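Local structure of oxalate biosynthetic component 1 (Burkholderia thailandensis, 5IKY) at residues F139-T144 and I156-S161; G344-I349 and P374-L379; S399-P404 and A429-P434. The protein makes oxalate under quorum-sensing control, as a bifunctional enzyme that combines a serine hydrolase with an additional lyase activity. All blocks are in the same frame, centred on the assembly; numbering follows the deposited sequence.

Interaction 1 (F139-T144 and I156-S161); sequences FGWTAT and IHTYLS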
ATOM      1  N   PHE A 139      -1.976  16.491 -24.710  1.00 48.97           N
ATOM      2  CA  PHE A 139      -0.638  16.905 -25.108  1.00 54.12           C
ATOM      3  C   PHE A 139       0.320  17.019 -23.928  1.00 62.63           C
ATOM      4  O   PHE A 139       1.505  17.294 -24.114  1.00 52.49           O
ATOM      5  CB  PHE A 139      -0.694  18.240 -25.852  1.00 50.61           C
ATOM      6  CG  PHE A 139      -1.178  18.126 -27.266  1.00 59.04           C
ATOM      7  CD1 PHE A 139      -1.290  16.887 -27.876  1.00 63.56           C
ATOM      8  CD2 PHE A 139      -1.501  19.259 -27.994  1.00 66.21           C
ATOM      9  CE1 PHE A 139      -1.731  16.778 -29.182  1.00 65.64           C
ATOM     10  CE2 PHE A 139      -1.942  19.159 -29.299  1.00 54.05           C
ATOM     11  CZ  PHE A 139      -2.056  17.917 -29.895  1.00 54.93           C
ATOM     12  N   GLY A 140      -0.190  16.820 -22.717  1.00 48.71           N
ATOM     13  CA  GLY A 140       0.654  16.862 -21.536  1.00 54.26           C
ATOM     14  C   GLY A 140       0.451  18.065 -20.631  1.00 54.16           C
ATOM     15  O   GLY A 140       1.115  18.180 -19.598  1.00 56.13           O
ATOM     16  N   TRP A 141      -0.447  18.969 -21.013  1.00 52.09           N
ATOM     17  CA  TRP A 141      -0.831  20.066 -20.128  1.00 63.90           C
ATOM     18  C   TRP A 141      -1.559  19.486 -18.923  1.00 58.89           C
ATOM     19  O   TRP A 141      -2.189  18.435 -19.021  1.00 57.06           O
ATOM     20  CB  TRP A 141      -1.727  21.080 -20.842  1.00 59.37           C
ATOM     21  CG  TRP A 141      -1.047  21.889 -21.910  1.00 60.39           C
ATOM     22  CD1 TRP A 141      -0.482  21.419 -23.062  1.00 59.35           C
ATOM     23  CD2 TRP A 141      -0.892  23.314 -21.941  1.00 54.55           C
ATOM     24  NE1 TRP A 141       0.028  22.461 -23.797  1.00 53.74           N
ATOM     25  CE2 TRP A 141      -0.210  23.634 -23.132  1.00 54.71           C
ATOM     26  CE3 TRP A 141      -1.255  24.348 -21.072  1.00 55.11           C
ATOM     27  CZ2 TRP A 141       0.113  24.947 -23.478  1.00 56.06           C
ATOM     28  CZ3 TRP A 141      -0.932  25.650 -21.417  1.00 58.21           C
ATOM     29  CH2 TRP A 141      -0.255  25.937 -22.609  1.00 56.91           C
ATOM     30  N   THR A 142      -1.474  20.163 -17.785  1.00 53.65           N
ATOM     31  CA  THR A 142      -2.152  19.684 -16.587  1.00 53.75           C
ATOM     32  C   THR A 142      -3.099  20.729 -16.013  1.00 67.13           C
ATOM     33  O   THR A 142      -2.977  21.922 -16.296  1.00 76.02           O
ATOM     34  CB  THR A 142      -1.149  19.267 -15.496  1.00 56.50           C
ATOM     35  OG1 THR A 142      -0.295  20.374 -15.178  1.00 59.78           O
ATOM     36  CG2 THR A 142      -0.309  18.089 -15.969  1.00 49.02           C
ATOM     37  N   ALA A 143      -4.045  20.265 -15.204  1.00 64.64           N
ATOM     38  CA  ALA A 143      -4.996  21.147 -14.545  1.00 58.57           C
ATOM     39  C   ALA A 143      -4.488  21.542 -13.165  1.00 61.94           C
ATOM     40  O   ALA A 143      -4.039  20.695 -12.393  1.00 54.46           O
ATOM     41  CB  ALA A 143      -6.358  20.479 -14.441  1.00 55.05           C
ATOM     42  N   THR A 144      -4.553  22.833 -12.861  1.00 62.76           N
ATOM     43  CA  THR A 144      -4.157  23.321 -11.547  1.00 63.34           C
ATOM     44  C   THR A 144      -5.311  23.147 -10.566  1.00 75.62           C
ATOM     45  O   THR A 144      -6.434  22.841 -10.971  1.00 71.78           O
ATOM     46  CB  THR A 144      -3.735  24.799 -11.591  1.00 62.60           C
ATOM     47  OG1 THR A 144      -4.880  25.618 -11.859  1.00 80.81           O
ATOM     48  CG2 THR A 144      -2.691  25.023 -12.676  1.00 59.80           C
ATOM     49  N   ILE A 156       8.340  22.904 -25.327  1.00 55.59           N
ATOM     50  CA  ILE A 156       6.918  22.865 -25.628  1.00 55.27           C
ATOM     51  C   ILE A 156       6.691  22.837 -27.134  1.00 55.59           C
ATOM     52  O   ILE A 156       7.468  23.396 -27.906  1.00 64.80           O
ATOM     53  CB  ILE A 156       6.160  24.060 -24.993  1.00 57.57           C
ATOM     54  CG1 ILE A 156       4.649  23.798 -24.998  1.00 55.58           C
ATOM     55  CG2 ILE A 156       6.508  25.367 -25.691  1.00 57.58           C
ATOM     56  CD1 ILE A 156       3.851  24.777 -24.173  1.00 61.95           C
ATOM     57  N   HIS A 157       5.632  22.148 -27.539  1.00 54.88           N
ATOM     58  CA  HIS A 157       5.258  22.042 -28.939  1.00 61.48           C
ATOM     59  C   HIS A 157       3.780  21.687 -29.026  1.00 54.69           C
ATOM     60  O   HIS A 157       3.417  20.565 -29.373  1.00 65.45           O
ATOM     61  CB  HIS A 157       6.116  21.000 -29.654  1.00 60.18           C
ATOM     62  CG  HIS A 157       6.254  21.241 -31.124  1.00 77.64           C
ATOM     63  ND1 HIS A 157       5.263  20.924 -32.028  1.00 71.44           N
ATOM     64  CD2 HIS A 157       7.263  21.783 -31.846  1.00 56.40           C
ATOM     65  CE1 HIS A 157       5.661  21.250 -33.244  1.00 68.55           C
ATOM     66  NE2 HIS A 157       6.870  21.774 -33.162  1.00 66.75           N
ATOM     67  N   THR A 158       2.933  22.656 -28.693  1.00 58.22           N
ATOM     68  CA  THR A 158       1.492  22.444 -28.647  1.00 58.21           C
ATOM     69  C   THR A 158       0.795  23.148 -29.804  1.00 62.89           C
ATOM     70  O   THR A 158       0.983  24.344 -30.021  1.00 64.54           O
ATOM     71  CB  THR A 158       0.901  22.934 -27.314  1.00 55.08           C
ATOM     72  OG1 THR A 158       1.354  22.084 -26.253  1.00 77.83           O
ATOM     73  CG2 THR A 158      -0.611  22.904 -27.361  1.00 77.23           C
ATOM     74  N   TYR A 159      -0.016  22.395 -30.540  1.00 56.23           N
ATOM     75  CA  TYR A 159      -0.687  22.913 -31.725  1.00 62.40           C
ATOM     76  C   TYR A 159      -2.199  22.733 -31.635  1.00 62.37           C
ATOM     77  O   TYR A 159      -2.686  21.767 -31.052  1.00 60.37           O
ATOM     78  CB  TYR A 159      -0.140  22.221 -32.977  1.00 69.09           C
ATOM     79  CG  TYR A 159      -0.904  22.511 -34.252  1.00 69.42           C
ATOM     80  CD1 TYR A 159      -1.939  21.684 -34.667  1.00 59.44           C
ATOM     81  CD2 TYR A 159      -0.581  23.603 -35.046  1.00 71.39           C
ATOM     82  CE1 TYR A 159      -2.637  21.937 -35.827  1.00 61.89           C
ATOM     83  CE2 TYR A 159      -1.275  23.866 -36.211  1.00 63.54           C
ATOM     84  CZ  TYR A 159      -2.302  23.028 -36.595  1.00 68.18           C
ATOM     85  OH  TYR A 159      -2.997  23.281 -37.753  1.00 74.94           O
ATOM     86  N   LEU A 160      -2.934  23.676 -32.216  1.00 65.90           N
ATOM     87  CA  LEU A 160      -4.382  23.563 -32.324  1.00 64.51           C
ATOM     88  C   LEU A 160      -4.806  23.756 -33.775  1.00 63.72           C
ATOM     89  O   LEU A 160      -4.346  24.678 -34.446  1.00 69.98           O
ATOM     90  CB  LEU A 160      -5.082  24.583 -31.423  1.00 63.44           C
ATOM     91  CG  LEU A 160      -4.975  24.336 -29.917  1.00 63.48           C
ATOM     92  CD1 LEU A 160      -5.645  25.452 -29.133  1.00 64.63           C
ATOM     93  CD2 LEU A 160      -5.579  22.996 -29.559  1.00 56.53           C
ATOM     94  N   SER A 161      -5.683  22.878 -34.249  1.00 66.40           N
ATOM     95  CA  SER A 161      -6.141  22.906 -35.635  1.00 68.82           C
ATOM     96  C   SER A 161      -6.892  24.192 -35.976  1.00 72.35           C
ATOM     97  O   SER A 161      -7.417  24.861 -35.084  1.00 64.95           O
ATOM     98  CB  SER A 161      -7.034  21.698 -35.913  1.00 70.42           C
ATOM     99  OG  SER A 161      -8.216  21.756 -35.134  1.00 84.26           O
TER
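Trp141 reaches across to Thr158, and the indole N-H carries the one hydrogen bond between 139-144 and 156-161. Start at CB of Trp141: from there CG swings beside the backbone N (chi1 -69°), which brings the pyrrole side of the indole round to the strand. CD1 passes alongside the threonine hydroxyl, 3.7 Å from Thr158 OG1. The next ring atom, NE1, meets that hydroxyl head-on, with Trp141 NE1 to Thr158 OG1 at 2.8 Å. The bond is almost straight, at 176°, and the oxygen lies practically in the ring plane, so the indole is gripped at its polar edge. Further round the benzo side, Trp141 CZ2 touches the end of Ile156, coming within 3.8 Å of Ile156 CD1. The isoleucine chain runs out extended to get there and meets the ring obliquely.

Thr158 serves two aromatic residues at once. Its hydroxyl accepts from Trp141, while its methyl CG2 sits 3.8 Å from Phe139 CD2, at the edge of the phenyl ring. The same edge carries on to the carbonyl of the following residue: Phe139 CE2 lies 3.2 Å from Tyr159 O, close to the ring plane, so the carbonyl oxygen faces the positive rim of the phenyl C-H groups.

Gly140, with positive phi, sits between the two aromatic residues in a Schellman motif that ends helix 126-138. The contact thus fastens that helix terminus to strand 156-160, an outermost strand of the antiparallel sheet with 60-64 and 185-186. Trp151, just past strand 149-150, also meets the Trp141 ring. Beyond Trp141 the chain turns off into strand 142-143, which pairs with 149-150 in a separate small sheet.

Interaction 2 (G344-I349 and P374-L379); sequences GVRPEI and PVLFML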
ATOM      1  N   GLY A 344      -3.320 -23.324 -11.129  1.00 55.32           N
ATOM      2  CA  GLY A 344      -4.063 -22.718 -10.037  1.00 35.98           C
ATOM      3  C   GLY A 344      -4.718 -21.406 -10.419  1.00 57.14           C
ATOM      4  O   GLY A 344      -4.932 -20.532  -9.579  1.00 49.34           O
ATOM      5  N   VAL A 345      -5.049 -21.271 -11.697  1.00 46.73           N
ATOM      6  CA  VAL A 345      -5.638 -20.041 -12.201  1.00 39.50           C
ATOM      7  C   VAL A 345      -7.155 -20.163 -12.336  1.00 51.46           C
ATOM      8  O   VAL A 345      -7.665 -21.135 -12.889  1.00 42.84           O
ATOM      9  CB  VAL A 345      -5.029 -19.654 -13.561  1.00 43.20           C
ATOM     10  CG1 VAL A 345      -5.625 -18.349 -14.062  1.00 36.94           C
ATOM     11  CG2 VAL A 345      -3.518 -19.549 -13.447  1.00 35.66           C
ATOM     12  N   ARG A 346      -7.866 -19.171 -11.810  1.00 35.81           N
ATOM     13  CA  ARG A 346      -9.314 -19.087 -11.939  1.00 42.74           C
ATOM     14  C   ARG A 346      -9.671 -18.240 -13.152  1.00 42.92           C
ATOM     15  O   ARG A 346      -9.171 -17.131 -13.301  1.00 48.68           O
ATOM     16  CB  ARG A 346      -9.926 -18.485 -10.673  1.00 44.50           C
ATOM     17  CG  ARG A 346     -11.441 -18.335 -10.701  1.00 41.65           C
ATOM     18  CD  ARG A 346     -12.115 -19.460  -9.935  1.00 39.00           C
ATOM     19  NE  ARG A 346     -11.548 -19.635  -8.600  1.00 48.70           N
ATOM     20  CZ  ARG A 346     -12.025 -19.067  -7.496  1.00 36.58           C
ATOM     21  NH1 ARG A 346     -11.435 -19.289  -6.330  1.00 36.49           N
ATOM     22  NH2 ARG A 346     -13.095 -18.284  -7.550  1.00 44.97           N
ATOM     23  N   PRO A 347     -10.528 -18.761 -14.036  1.00 42.63           N
ATOM     24  CA  PRO A 347     -10.904 -17.950 -15.198  1.00 42.29           C
ATOM     25  C   PRO A 347     -11.808 -16.782 -14.821  1.00 38.06           C
ATOM     26  O   PRO A 347     -12.577 -16.887 -13.868  1.00 50.57           O
ATOM     27  CB  PRO A 347     -11.650 -18.943 -16.094  1.00 46.00           C
ATOM     28  CG  PRO A 347     -12.181 -19.966 -15.156  1.00 38.61           C
ATOM     29  CD  PRO A 347     -11.153 -20.093 -14.061  1.00 43.64           C
ATOM     30  N   GLU A 348     -11.697 -15.676 -15.549  1.00 48.19           N
ATOM     31  CA  GLU A 348     -12.703 -14.627 -15.475  1.00 41.51           C
ATOM     32  C   GLU A 348     -13.411 -14.556 -16.810  1.00 50.81           C
ATOM     33  O   GLU A 348     -12.794 -14.275 -17.838  1.00 50.73           O
ATOM     34  CB  GLU A 348     -12.101 -13.268 -15.138  1.00 40.54           C
ATOM     35  CG  GLU A 348     -13.147 -12.193 -14.885  1.00 61.29           C
ATOM     36  CD  GLU A 348     -12.558 -10.797 -14.849  1.00 84.17           C
ATOM     37  OE1 GLU A 348     -11.643 -10.512 -15.651  1.00 86.01           O
ATOM     38  OE2 GLU A 348     -13.008  -9.986 -14.009  1.00 85.30           O
ATOM     39  N   ILE A 349     -14.710 -14.818 -16.794  1.00 50.11           N
ATOM     40  CA  ILE A 349     -15.473 -14.838 -18.027  1.00 48.07           C
ATOM     41  C   ILE A 349     -15.693 -13.425 -18.534  1.00 51.69           C
ATOM     42  O   ILE A 349     -16.431 -12.647 -17.930  1.00 44.51           O
ATOM     43  CB  ILE A 349     -16.830 -15.528 -17.844  1.00 53.60           C
ATOM     44  CG1 ILE A 349     -16.693 -16.745 -16.921  1.00 51.57           C
ATOM     45  CG2 ILE A 349     -17.414 -15.910 -19.195  1.00 44.76           C
ATOM     46  CD1 ILE A 349     -15.746 -17.798 -17.429  1.00 62.20           C
ATOM     47  N   PRO A 374     -16.194 -19.057  -6.191  1.00 62.34           N
ATOM     48  CA  PRO A 374     -17.231 -18.514  -7.082  1.00 56.73           C
ATOM     49  C   PRO A 374     -16.735 -18.210  -8.498  1.00 57.44           C
ATOM     50  O   PRO A 374     -15.573 -17.855  -8.699  1.00 42.38           O
ATOM     51  CB  PRO A 374     -17.659 -17.225  -6.374  1.00 39.26           C
ATOM     52  CG  PRO A 374     -16.486 -16.839  -5.552  1.00 53.06           C
ATOM     53  CD  PRO A 374     -15.881 -18.130  -5.089  1.00 47.11           C
ATOM     54  N   VAL A 375     -17.629 -18.371  -9.468  1.00 44.56           N
ATOM     55  CA  VAL A 375     -17.315 -18.114 -10.863  1.00 43.12           C
ATOM     56  C   VAL A 375     -17.307 -16.612 -11.099  1.00 42.90           C
ATOM     57  O   VAL A 375     -18.212 -15.904 -10.664  1.00 49.83           O
ATOM     58  CB  VAL A 375     -18.329 -18.807 -11.803  1.00 39.58           C
ATOM     59  CG1 VAL A 375     -17.967 -18.580 -13.261  1.00 39.17           C
ATOM     60  CG2 VAL A 375     -18.376 -20.290 -11.504  1.00 39.33           C
ATOM     61  N   LEU A 376     -16.275 -16.123 -11.779  1.00 41.07           N
ATOM     62  CA  LEU A 376     -16.097 -14.687 -11.959  1.00 38.01           C
ATOM     63  C   LEU A 376     -16.565 -14.220 -13.331  1.00 43.61           C
ATOM     64  O   LEU A 376     -16.176 -14.789 -14.352  1.00 43.69           O
ATOM     65  CB  LEU A 376     -14.631 -14.314 -11.756  1.00 37.40           C
ATOM     66  CG  LEU A 376     -13.983 -14.874 -10.491  1.00 38.82           C
ATOM     67  CD1 LEU A 376     -12.506 -14.541 -10.464  1.00 37.75           C
ATOM     68  CD2 LEU A 376     -14.688 -14.338  -9.256  1.00 43.95           C
ATOM     69  N   PHE A 377     -17.386 -13.176 -13.359  1.00 48.95           N
ATOM     70  CA  PHE A 377     -17.905 -12.660 -14.619  1.00 50.23           C
ATOM     71  C   PHE A 377     -17.576 -11.189 -14.830  1.00 51.02           C
ATOM     72  O   PHE A 377     -17.632 -10.384 -13.901  1.00 50.26           O
ATOM     73  CB  PHE A 377     -19.418 -12.865 -14.702  1.00 45.39           C
ATOM     74  CG  PHE A 377     -19.823 -14.295 -14.896  1.00 48.09           C
ATOM     75  CD1 PHE A 377     -19.809 -14.863 -16.157  1.00 45.03           C
ATOM     76  CD2 PHE A 377     -20.212 -15.072 -13.820  1.00 43.09           C
ATOM     77  CE1 PHE A 377     -20.182 -16.182 -16.343  1.00 49.45           C
ATOM     78  CE2 PHE A 377     -20.586 -16.389 -13.998  1.00 52.90           C
ATOM     79  CZ  PHE A 377     -20.570 -16.946 -15.261  1.00 45.85           C
ATOM     80  N   MET A 378     -17.242 -10.859 -16.074  1.00 61.93           N
ATOM     81  CA  MET A 378     -16.940  -9.496 -16.486  1.00 47.33           C
ATOM     82  C   MET A 378     -17.906  -9.059 -17.585  1.00 50.47           C
ATOM     83  O   MET A 378     -17.868  -9.595 -18.694  1.00 53.64           O
ATOM     84  CB  MET A 378     -15.497  -9.397 -16.985  1.00 62.43           C
ATOM     85  CG  MET A 378     -14.877  -8.023 -16.844  1.00 59.40           C
ATOM     86  SD  MET A 378     -15.057  -7.391 -15.175  1.00280.39           S
ATOM     87  CE  MET A 378     -15.843  -5.836 -15.537  1.00 39.44           C
ATOM     88  N   LEU A 379     -18.769  -8.096 -17.284  1.00 45.61           N
ATOM     89  CA  LEU A 379     -19.717  -7.603 -18.280  1.00 52.14           C
ATOM     90  C   LEU A 379     -19.120  -6.477 -19.110  1.00 54.71           C
ATOM     91  O   LEU A 379     -18.972  -5.351 -18.635  1.00 55.54           O
ATOM     92  CB  LEU A 379     -21.011  -7.122 -17.620  1.00 48.14           C
ATOM     93  CG  LEU A 379     -21.872  -8.164 -16.906  1.00 55.74           C
ATOM     94  CD1 LEU A 379     -23.191  -7.540 -16.471  1.00 43.46           C
ATOM     95  CD2 LEU A 379     -22.108  -9.378 -17.791  1.00 51.26           C
TER
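Ile349 and Phe377 stand side by side and point the same way, paired across two neighbouring parallel strands of the TIM-barrel-like domain, which probably carries the lyase activity. Ile349 CB lies 3.5 Å from Phe377 CD1, and CG1 of the isoleucine follows the ring on to CE1. CG1 of Ile349 and CG of Phe377 both lie beside their backbone N (chi1 -39° and -72°), which keeps the two side chains aligned. They face outward from the barrel, where Phe377 also packs on Leu439 of helix 418-442.

The opposite face of the sheet is built differently. Here Leu376 stands at about a right angle to both Arg346 and Glu348: its CD1 touches the aliphatic part of the arginine, 3.9 Å from Arg346 CG, and its CB lies 4.1 Å from Glu348 CG. Arg346 bends beyond CG and brings NH2 2.8 Å from Pro374 O, at the edge of the guanidinium, but the bond is weak because the N-H points off line (125°). NH1 has a partner of its own in Leu525 O. Glu348 runs extended, CG anti to the backbone N, and its OE2 comes 3.5 Å from the sulfur SD of Met378, a side chain with poor order. Its other oxygen, OE1, takes a hydrogen bond from Asn277.

Between the two faces, the N and O of Ile349 both bond to strand 375-379, straddling Phe377 in the usual parallel pattern. Ile349 N donates to Leu376 O at 2.8 Å, and Met378 N donates to Ile349 O at 2.7 Å.

The chemistry divides along these faces. The outer pair is apolar and meets the helix layer, whereas the inner face mixes apolar leucine with a carboxylate about 7 Å from the bound magnesium ion, consistent with Glu348 lying in the surroundings of the metal site without being seen as a ligand.

Interaction 3 (S399-P404 and A429-P434); sequences SLIDVP and ATQLRP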
ATOM      1  N   SER A 399     -24.645  -7.499 -29.174  1.00 59.54           N
ATOM      2  CA  SER A 399     -24.186  -6.709 -28.035  1.00 49.39           C
ATOM      3  C   SER A 399     -25.090  -6.882 -26.820  1.00 51.48           C
ATOM      4  O   SER A 399     -26.296  -7.093 -26.961  1.00 70.06           O
ATOM      5  CB  SER A 399     -24.108  -5.227 -28.416  1.00 53.04           C
ATOM      6  OG  SER A 399     -23.407  -5.045 -29.636  1.00 53.38           O
ATOM      7  N   LEU A 400     -24.502  -6.796 -25.629  1.00 61.06           N
ATOM      8  CA  LEU A 400     -25.264  -6.866 -24.386  1.00 57.40           C
ATOM      9  C   LEU A 400     -26.276  -5.731 -24.336  1.00 66.22           C
ATOM     10  O   LEU A 400     -27.438  -5.933 -23.988  1.00 66.84           O
ATOM     11  CB  LEU A 400     -24.335  -6.808 -23.173  1.00 46.46           C
ATOM     12  CG  LEU A 400     -23.355  -7.970 -23.016  1.00 57.65           C
ATOM     13  CD1 LEU A 400     -22.524  -7.797 -21.754  1.00 49.19           C
ATOM     14  CD2 LEU A 400     -24.096  -9.301 -22.996  1.00 58.37           C
ATOM     15  N   ILE A 401     -25.816  -4.536 -24.686  1.00 55.67           N
ATOM     16  CA  ILE A 401     -26.702  -3.406 -24.916  1.00 60.28           C
ATOM     17  C   ILE A 401     -26.794  -3.194 -26.420  1.00 60.20           C
ATOM     18  O   ILE A 401     -25.787  -2.898 -27.061  1.00 69.85           O
ATOM     19  CB  ILE A 401     -26.194  -2.123 -24.231  1.00 53.89           C
ATOM     20  CG1 ILE A 401     -26.016  -2.353 -22.730  1.00 59.90           C
ATOM     21  CG2 ILE A 401     -27.148  -0.964 -24.483  1.00 62.89           C
ATOM     22  CD1 ILE A 401     -25.578  -1.121 -21.972  1.00 62.37           C
ATOM     23  N   ASP A 402     -27.986  -3.361 -26.988  1.00 68.74           N
ATOM     24  CA  ASP A 402     -28.132  -3.269 -28.437  1.00 77.37           C
ATOM     25  C   ASP A 402     -27.702  -1.890 -28.924  1.00 63.15           C
ATOM     26  O   ASP A 402     -27.852  -0.896 -28.215  1.00 71.03           O
ATOM     27  CB  ASP A 402     -29.570  -3.576 -28.882  1.00 73.78           C
ATOM     28  CG  ASP A 402     -30.580  -2.568 -28.367  1.00 95.54           C
ATOM     29  OD1 ASP A 402     -30.654  -1.452 -28.923  1.00112.37           O
ATOM     30  OD2 ASP A 402     -31.322  -2.900 -27.421  1.00107.74           O
ATOM     31  N   VAL A 403     -27.145  -1.855 -30.130  1.00 70.91           N
ATOM     32  CA  VAL A 403     -26.602  -0.631 -30.714  1.00 75.42           C
ATOM     33  C   VAL A 403     -27.595   0.546 -30.751  1.00 73.07           C
ATOM     34  O   VAL A 403     -27.208   1.671 -30.427  1.00 90.41           O
ATOM     35  CB  VAL A 403     -26.070  -0.903 -32.143  1.00 72.86           C
ATOM     36  CG1 VAL A 403     -25.609   0.384 -32.804  1.00 56.69           C
ATOM     37  CG2 VAL A 403     -24.937  -1.921 -32.096  1.00 52.64           C
ATOM     38  N   PRO A 404     -28.866   0.305 -31.135  1.00 79.39           N
ATOM     39  CA  PRO A 404     -29.805   1.433 -31.056  1.00 78.38           C
ATOM     40  C   PRO A 404     -29.933   2.015 -29.648  1.00 68.63           C
ATOM     41  O   PRO A 404     -30.039   3.232 -29.495  1.00 81.57           O
ATOM     42  CB  PRO A 404     -31.133   0.814 -31.505  1.00 63.51           C
ATOM     43  CG  PRO A 404     -30.734  -0.291 -32.405  1.00 75.96           C
ATOM     44  CD  PRO A 404     -29.483  -0.860 -31.800  1.00 85.84           C
ATOM     45  N   ALA A 429     -29.654  -0.427 -17.468  1.00 58.88           N
ATOM     46  CA  ALA A 429     -29.990  -1.470 -16.503  1.00 57.21           C
ATOM     47  C   ALA A 429     -31.005  -2.469 -17.058  1.00 60.12           C
ATOM     48  O   ALA A 429     -30.872  -3.676 -16.856  1.00 74.43           O
ATOM     49  CB  ALA A 429     -30.514  -0.846 -15.220  1.00 61.82           C
ATOM     50  N   THR A 430     -32.016  -1.961 -17.756  1.00 69.03           N
ATOM     51  CA  THR A 430     -33.063  -2.807 -18.324  1.00 67.65           C
ATOM     52  C   THR A 430     -32.497  -3.768 -19.369  1.00 69.72           C
ATOM     53  O   THR A 430     -32.937  -4.912 -19.481  1.00 81.94           O
ATOM     54  CB  THR A 430     -34.179  -1.955 -18.956  1.00 61.30           C
ATOM     55  OG1 THR A 430     -34.751  -1.103 -17.954  1.00 76.01           O
ATOM     56  CG2 THR A 430     -35.268  -2.835 -19.540  1.00 58.14           C
ATOM     57  N   GLN A 431     -31.506  -3.300 -20.121  1.00 56.55           N
ATOM     58  CA  GLN A 431     -30.865  -4.115 -21.147  1.00 55.54           C
ATOM     59  C   GLN A 431     -29.934  -5.172 -20.553  1.00 71.24           C
ATOM     60  O   GLN A 431     -29.790  -6.264 -21.104  1.00 68.90           O
ATOM     61  CB  GLN A 431     -30.084  -3.223 -22.114  1.00 55.28           C
ATOM     62  CG  GLN A 431     -30.955  -2.438 -23.075  1.00 70.94           C
ATOM     63  CD  GLN A 431     -31.155  -3.162 -24.390  1.00 80.91           C
ATOM     64  OE1 GLN A 431     -30.214  -3.728 -24.950  1.00 76.25           O
ATOM     65  NE2 GLN A 431     -32.385  -3.154 -24.891  1.00 81.89           N
ATOM     66  N   LEU A 432     -29.302  -4.842 -19.431  1.00 59.74           N
ATOM     67  CA  LEU A 432     -28.316  -5.728 -18.821  1.00 53.19           C
ATOM     68  C   LEU A 432     -28.943  -6.723 -17.849  1.00 63.21           C
ATOM     69  O   LEU A 432     -28.416  -7.819 -17.650  1.00 57.25           O
ATOM     70  CB  LEU A 432     -27.245  -4.908 -18.100  1.00 51.59           C
ATOM     71  CG  LEU A 432     -26.261  -4.146 -18.989  1.00 58.18           C
ATOM     72  CD1 LEU A 432     -25.378  -3.243 -18.144  1.00 59.64           C
ATOM     73  CD2 LEU A 432     -25.416  -5.109 -19.807  1.00 51.07           C
ATOM     74  N   ARG A 433     -30.066  -6.334 -17.250  1.00 62.24           N
ATOM     75  CA  ARG A 433     -30.732  -7.150 -16.232  1.00 68.66           C
ATOM     76  C   ARG A 433     -31.017  -8.606 -16.640  1.00 65.70           C
ATOM     77  O   ARG A 433     -30.794  -9.513 -15.834  1.00 61.80           O
ATOM     78  CB  ARG A 433     -32.037  -6.476 -15.797  1.00 66.73           C
ATOM     79  CG  ARG A 433     -32.872  -7.291 -14.819  1.00 70.18           C
ATOM     80  CD  ARG A 433     -33.213  -6.474 -13.585  1.00 58.66           C
ATOM     81  NE  ARG A 433     -33.642  -5.125 -13.940  1.00 87.49           N
ATOM     82  CZ  ARG A 433     -33.378  -4.041 -13.216  1.00 93.22           C
ATOM     83  NH1 ARG A 433     -32.684  -4.145 -12.088  1.00 74.18           N
ATOM     84  NH2 ARG A 433     -33.806  -2.854 -13.620  1.00 90.76           N
ATOM     85  N   PRO A 434     -31.513  -8.845 -17.873  1.00 61.54           N
ATOM     86  CA  PRO A 434     -31.740 -10.251 -18.236  1.00 62.02           C
ATOM     87  C   PRO A 434     -30.452 -11.068 -18.246  1.00 64.41           C
ATOM     88  O   PRO A 434     -30.466 -12.233 -17.846  1.00 64.05           O
ATOM     89  CB  PRO A 434     -32.332 -10.163 -19.646  1.00 56.17           C
ATOM     90  CG  PRO A 434     -32.931  -8.805 -19.717  1.00 52.51           C
ATOM     91  CD  PRO A 434     -32.004  -7.935 -18.926  1.00 59.99           C
TER
HETATM   92  O   HOH W   1     -29.831  -6.647 -24.995  1.00 70.74           O
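Gln431 and Leu432, on helix 418-442, grip the turn that leads into the N terminus of helix 403-415, whose N-cap is Asp402. The bond from Arg433 N to Ala429 O, 2.8 Å long, keeps the backbone helical around these two residues.

The contact begins at Gln431, which points across the gap. Its chain bends at chi2 (-93°), bringing the amide up to the turn with its plane nearly perpendicular to the carboxylate of Asp402. Gln431 OE1 accepts the backbone N-H of Asp402 at 3.0 Å; the bond is straight at the hydrogen, though the donor lies above the amide plane. Asp402 OD1 bonds to Thr405 OG1 in its own helix, while Asp402 OD2 lies beside the glutamine amide, 2.8 Å from Gln431 NE2.

Leu432 adds the apolar half. Its CD2 lies 3.9 Å from Leu400 CB and 4.1 Å from Ile401 CG1, so one methyl touches both residues beside the polar grip. Between the polar and apolar halves sits a water that bridges the two segments, donating to Gln431 OE1 at 2.9 Å and to Leu400 O at 2.7 Å.

From the N terminus, interaction 1 comes first, closing a connection of 11 residues that includes strand 149-150 and tying the end of helix 126-138 to strand 156-160 in the N-terminal domain. Interaction 2 follows in the barrel, where a 24-residue connection with helices 354-360 and 365-370 joins adjacent parallel strands in a beta-alpha-beta crossover. Interaction 3 closes a loop of equal length that is nearly all helix, bringing the start of helix 403-415 against helix 418-442. The three run in series, none nested or crossed. Interactions 2 and 3 touch through Leu379 CD2 and Leu400 CD1, 4.3 Å apart; interaction 1 stays separate, its nearest atoms about 28 Å from those of either.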